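Local coordinates for mannose-specific lectin 3 chain 2 (Crocus vernus, PDB 3MEZ), which probably binds mannose as one of the two bulb-type lectin domains that pair into heterodimers and then a heterotetramer, at residues 16-27 / 30-41. Residues are numbered along the deposited sequence; the frame is centred on the assembly and turned at random.
Sequences YDNAQLATRDYS and MRDDCNLVLTKG
Ser27 and Thr39 form an antiparallel hydrogen-bonded pair, each backbone N donating to the other's O at 3.0 Å with both N-H...O angles at 163°, and one step on Tyr26 faces Lys40 as a non-hydrogen-bonded pair. Where the strands run out, Gly41 N still donates to Asp25 O, but from above the carbonyl plane. Lys40 passes obliquely across the CE2 and OH side of the Tyr26 ring, Lys40 CG standing 3.4 Å from Tyr26 CE2 and Lys40 CE 3.6 Å from Tyr26 OH. A bend at the last torsion (chi4 -71°) then brings Lys40 NZ to Asp25 OD2, a 2.9 Å salt bridge on the syn side of the carboxylate. On the sheet face bearing Ser27 and Thr39, a water donates to Asp25 O and Thr39 O and accepts from Ser27 OG, linking Asp25 of the II' turn of 23-26 and Ser27 just after it to the partner strand. These strands, 26-30 and 36-40, make the central hairpin of a four-stranded antiparallel sheet, one of the three antiparallel sheets of the beta-prism II fold of bulb-type lectins. At the far end, the I' turn of 16-19 meets the start of 30-41 by two backbone bonds, Asn18 N to Met30 O and Met30 N to Ala19 O. Asn18 is gripped twice by Asp32: Asn18 OD1 accepts at 3.1 Å from Asp32 N, which sits above the amide carbonyl plane, while Asn18 ND2 donates nearly straight (167°), in its own amide plane, to Asp32 OD2 from above the carboxylate. Asp17 OD1 lies 4.4 Å from Asp32 OD2, and a water donating to both oxygens probably eases their repulsion.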
loop_
_atom_site.group_PDB
_atom_site.type_symbol
_atom_site.label_atom_id
_atom_site.label_comp_id
_atom_site.label_asym_id
_atom_site.label_seq_id
_atom_site.Cartn_x
_atom_site.Cartn_y
_atom_site.Cartn_z
ATOM N N TYR B 16 -6.292 2.378 -5.711
ATOM C CA TYR B 16 -7.453 3.208 -5.578
ATOM C C TYR B 16 -7.188 4.689 -5.836
ATOM O O TYR B 16 -6.082 5.132 -5.787
ATOM C CB TYR B 16 -8.118 2.981 -4.227
ATOM C CG TYR B 16 -7.216 3.199 -3.059
ATOM C CD1 TYR B 16 -6.513 2.171 -2.513
ATOM C CD2 TYR B 16 -7.046 4.439 -2.529
ATOM C CE1 TYR B 16 -5.687 2.348 -1.491
ATOM C CE2 TYR B 16 -6.216 4.642 -1.496
ATOM C CZ TYR B 16 -5.536 3.603 -0.971
ATOM O OH TYR B 16 -4.719 3.833 0.042
ATOM N N ASP B 17 -8.238 5.422 -6.140
ATOM C CA ASP B 17 -8.170 6.845 -6.241
ATOM C C ASP B 17 -7.094 7.356 -7.195
ATOM O O ASP B 17 -6.311 8.150 -6.826
ATOM C CB ASP B 17 -7.962 7.430 -4.869
ATOM C CG ASP B 17 -8.371 8.854 -4.780
ATOM O OD1 ASP B 17 -9.097 9.321 -5.620
ATOM O OD2 ASP B 17 -7.922 9.496 -3.880
ATOM N N ASN B 18 -7.095 6.809 -8.399
ATOM C CA ASN B 18 -6.241 7.205 -9.511
ATOM C C ASN B 18 -4.823 6.659 -9.491
ATOM O O ASN B 18 -4.041 7.001 -10.304
ATOM C CB ASN B 18 -6.206 8.692 -9.677
ATOM C CG ASN B 18 -7.550 9.273 -9.822
ATOM O OD1 ASN B 18 -8.330 8.825 -10.603
ATOM N ND2 ASN B 18 -7.821 10.285 -9.076
ATOM N N ALA B 19 -4.561 5.746 -8.588
ATOM C CA ALA B 19 -3.333 4.994 -8.602
ATOM C C ALA B 19 -3.200 4.200 -9.918
ATOM O O ALA B 19 -4.157 3.825 -10.480
ATOM C CB ALA B 19 -3.301 4.096 -7.477
ATOM N N GLN B 20 -1.985 4.010 -10.394
ATOM C CA GLN B 20 -1.762 3.354 -11.650
ATOM C C GLN B 20 -0.543 2.459 -11.732
ATOM O O GLN B 20 0.362 2.546 -10.943
ATOM C CB GLN B 20 -1.692 4.365 -12.782
ATOM C CG GLN B 20 -0.485 5.231 -12.748
ATOM C CD GLN B 20 -0.411 6.247 -13.878
ATOM O OE1 GLN B 20 -1.324 6.966 -14.141
ATOM N NE2 GLN B 20 0.698 6.297 -14.511
ATOM N N LEU B 21 -0.581 1.604 -12.737
ATOM C CA LEU B 21 0.576 0.974 -13.301
ATOM C C LEU B 21 0.894 1.717 -14.580
ATOM O O LEU B 21 0.015 2.217 -15.209
ATOM C CB LEU B 21 0.343 -0.473 -13.629
ATOM C CG LEU B 21 -0.140 -1.455 -12.587
ATOM C CD1 LEU B 21 -0.299 -2.800 -13.114
ATOM C CD2 LEU B 21 0.705 -1.466 -11.381
ATOM N N ALA B 22 2.167 1.805 -14.908
ATOM C CA ALA B 22 2.649 2.524 -16.052
ATOM C C ALA B 22 3.839 1.848 -16.694
ATOM O O ALA B 22 4.694 1.394 -16.009
ATOM C CB ALA B 22 3.041 3.881 -15.635
ATOM N N THR B 23 3.878 1.825 -18.018
ATOM C CA THR B 23 5.073 1.552 -18.790
ATOM C C THR B 23 5.005 2.206 -20.153
ATOM O O THR B 23 3.997 2.170 -20.784
ATOM C CB THR B 23 5.371 0.062 -18.917
ATOM O OG1 THR B 23 6.627 -0.124 -19.551
ATOM C CG2 THR B 23 4.385 -0.602 -19.715
ATOM N N ARG B 24 6.096 2.810 -20.571
ATOM C CA ARG B 24 6.133 3.584 -21.796
ATOM C C ARG B 24 5.001 4.595 -21.747
ATOM O O ARG B 24 4.903 5.278 -20.812
ATOM C CB ARG B 24 6.094 2.711 -23.024
ATOM C CG ARG B 24 7.162 1.689 -23.024
ATOM C CD ARG B 24 7.396 0.998 -24.369
ATOM N NE ARG B 24 8.526 0.094 -24.360
ATOM C CZ ARG B 24 8.861 -0.704 -25.355
ATOM N NH1 ARG B 24 8.167 -0.729 -26.428
ATOM N NH2 ARG B 24 9.891 -1.473 -25.268
ATOM N N ASP B 25 4.170 4.648 -22.779
ATOM C CA ASP B 25 3.033 5.530 -22.815
ATOM C C ASP B 25 1.727 4.909 -22.348
ATOM O O ASP B 25 0.727 5.513 -22.444
ATOM C CB ASP B 25 2.879 6.226 -24.176
ATOM C CG ASP B 25 2.739 5.278 -25.321
ATOM O OD1 ASP B 25 3.032 4.096 -25.187
ATOM O OD2 ASP B 25 2.371 5.753 -26.388
ATOM N N TYR B 26 1.791 3.694 -21.835
ATOM C CA TYR B 26 0.658 2.960 -21.295
ATOM C C TYR B 26 0.482 3.197 -19.804
ATOM O O TYR B 26 1.414 3.292 -19.088
ATOM C CB TYR B 26 0.798 1.460 -21.521
ATOM C CG TYR B 26 0.921 1.019 -22.941
ATOM C CD1 TYR B 26 2.121 0.627 -23.449
ATOM C CD2 TYR B 26 -0.159 0.991 -23.772
ATOM C CE1 TYR B 26 2.233 0.230 -24.726
ATOM C CE2 TYR B 26 -0.058 0.590 -25.044
ATOM C CZ TYR B 26 1.138 0.210 -25.519
ATOM O OH TYR B 26 1.256 -0.167 -26.791
ATOM N N SER B 27 -0.756 3.278 -19.382
ATOM C CA SER B 27 -1.116 3.237 -17.987
ATOM C C SER B 27 -2.380 2.422 -17.692
ATOM O O SER B 27 -3.290 2.420 -18.451
ATOM C CB SER B 27 -1.264 4.649 -17.467
ATOM O OG SER B 27 -2.261 5.347 -18.141
ATOM N N MET B 30 -6.856 2.881 -11.819
ATOM C CA MET B 30 -8.057 2.666 -11.052
ATOM C C MET B 30 -8.550 4.041 -10.678
ATOM O O MET B 30 -8.126 4.630 -9.735
ATOM C CB MET B 30 -7.800 1.832 -9.820
ATOM C CG MET B 30 -8.997 1.558 -9.003
ATOM S SD MET B 30 -10.201 0.522 -9.852
ATOM C CE MET B 30 -11.594 1.506 -9.895
ATOM N N ARG B 31 -9.454 4.535 -11.487
ATOM C CA ARG B 31 -9.956 5.880 -11.403
ATOM C C ARG B 31 -10.856 6.127 -10.204
ATOM O O ARG B 31 -11.455 5.232 -9.688
ATOM C CB ARG B 31 -10.683 6.249 -12.697
ATOM C CG ARG B 31 -9.847 6.248 -13.951
ATOM C CD ARG B 31 -10.644 6.696 -15.169
ATOM N NE ARG B 31 -9.783 7.054 -16.286
ATOM C CZ ARG B 31 -10.182 7.376 -17.512
ATOM N NH1 ARG B 31 -11.440 7.398 -17.825
ATOM N NH2 ARG B 31 -9.308 7.695 -18.410
ATOM N N ASP B 32 -10.970 7.387 -9.827
ATOM C CA ASP B 32 -11.792 7.808 -8.716
ATOM C C ASP B 32 -13.290 7.678 -8.996
ATOM O O ASP B 32 -14.073 7.962 -8.155
ATOM C CB ASP B 32 -11.444 9.214 -8.231
ATOM C CG ASP B 32 -11.539 10.254 -9.311
ATOM O OD1 ASP B 32 -12.317 10.105 -10.235
ATOM O OD2 ASP B 32 -10.808 11.216 -9.256
ATOM N N ASP B 33 -13.640 7.304 -10.214
ATOM C CA ASP B 33 -15.017 7.037 -10.601
ATOM C C ASP B 33 -15.404 5.572 -10.694
ATOM O O ASP B 33 -16.440 5.277 -11.175
ATOM C CB ASP B 33 -15.403 7.791 -11.852
ATOM C CG ASP B 33 -14.890 7.159 -13.117
ATOM O OD1 ASP B 33 -14.129 6.197 -13.059
ATOM O OD2 ASP B 33 -15.217 7.673 -14.177
ATOM N N CYS B 34 -14.543 4.695 -10.199
ATOM C CA CYS B 34 -14.752 3.253 -10.121
ATOM C C CYS B 34 -14.484 2.481 -11.409
ATOM O O CYS B 34 -14.710 1.321 -11.449
ATOM C CB CYS B 34 -16.130 2.899 -9.566
ATOM S SG CYS B 34 -16.269 1.300 -8.779
ATOM N N ASN B 35 -13.985 3.171 -12.416
ATOM C CA ASN B 35 -13.598 2.597 -13.693
ATOM C C ASN B 35 -12.103 2.285 -13.756
ATOM O O ASN B 35 -11.292 3.112 -13.454
ATOM C CB ASN B 35 -14.019 3.523 -14.850
ATOM C CG ASN B 35 -14.161 2.799 -16.193
ATOM O OD1 ASN B 35 -14.201 1.613 -16.255
ATOM N ND2 ASN B 35 -14.237 3.549 -17.255
ATOM N N LEU B 36 -11.783 1.079 -14.175
ATOM C CA LEU B 36 -10.415 0.646 -14.347
ATOM C C LEU B 36 -10.090 0.788 -15.802
ATOM O O LEU B 36 -10.681 0.157 -16.606
ATOM C CB LEU B 36 -10.301 -0.816 -14.011
ATOM C CG LEU B 36 -9.062 -1.485 -13.435
ATOM C CD1 LEU B 36 -8.825 -2.844 -13.954
ATOM C CD2 LEU B 36 -7.811 -0.653 -13.403
ATOM N N VAL B 37 -9.140 1.620 -16.122
ATOM C CA VAL B 37 -8.904 1.975 -17.491
ATOM C C VAL B 37 -7.472 1.773 -17.948
ATOM O O VAL B 37 -6.567 2.206 -17.324
ATOM C CB VAL B 37 -9.305 3.438 -17.754
ATOM C CG1 VAL B 37 -9.102 3.815 -19.200
ATOM C CG2 VAL B 37 -10.718 3.669 -17.358
ATOM N N LEU B 38 -7.300 1.147 -19.086
ATOM C CA LEU B 38 -6.006 1.005 -19.652
ATOM C C LEU B 38 -5.874 1.877 -20.899
ATOM O O LEU B 38 -6.567 1.706 -21.844
ATOM C CB LEU B 38 -5.789 -0.449 -19.928
ATOM C CG LEU B 38 -4.699 -0.948 -20.808
ATOM C CD1 LEU B 38 -3.666 0.054 -20.996
ATOM C CD2 LEU B 38 -4.150 -2.178 -20.296
ATOM N N THR B 39 -4.960 2.823 -20.857
ATOM C CA THR B 39 -4.837 3.794 -21.911
ATOM C C THR B 39 -3.442 3.963 -22.448
ATOM O O THR B 39 -2.511 3.682 -21.792
ATOM C CB THR B 39 -5.273 5.141 -21.479
ATOM O OG1 THR B 39 -4.559 5.508 -20.324
ATOM C CG2 THR B 39 -6.690 5.145 -21.187
ATOM N N LYS B 40 -3.372 4.492 -23.659
ATOM C CA LYS B 40 -2.157 4.742 -24.378
ATOM C C LYS B 40 -2.063 6.195 -24.790
ATOM O O LYS B 40 -3.028 6.775 -25.251
ATOM C CB LYS B 40 -2.067 3.813 -25.580
ATOM C CG LYS B 40 -0.733 3.750 -26.250
ATOM C CD LYS B 40 -0.844 3.289 -27.654
ATOM C CE LYS B 40 0.481 2.978 -28.275
ATOM N NZ LYS B 40 1.306 4.144 -28.564
ATOM N N GLY B 41 -0.886 6.783 -24.601
ATOM C CA GLY B 41 -0.625 8.166 -24.936
ATOM C C GLY B 41 -1.066 9.180 -23.919
ATOM O O GLY B 41 -2.045 9.833 -24.081
HETATM O O HOH W 1 -10.726 4.402 -7.067
HETATM O O HOH W 2 -9.570 11.723 -6.365
HETATM O O HOH W 3 -1.233 6.287 -20.849
#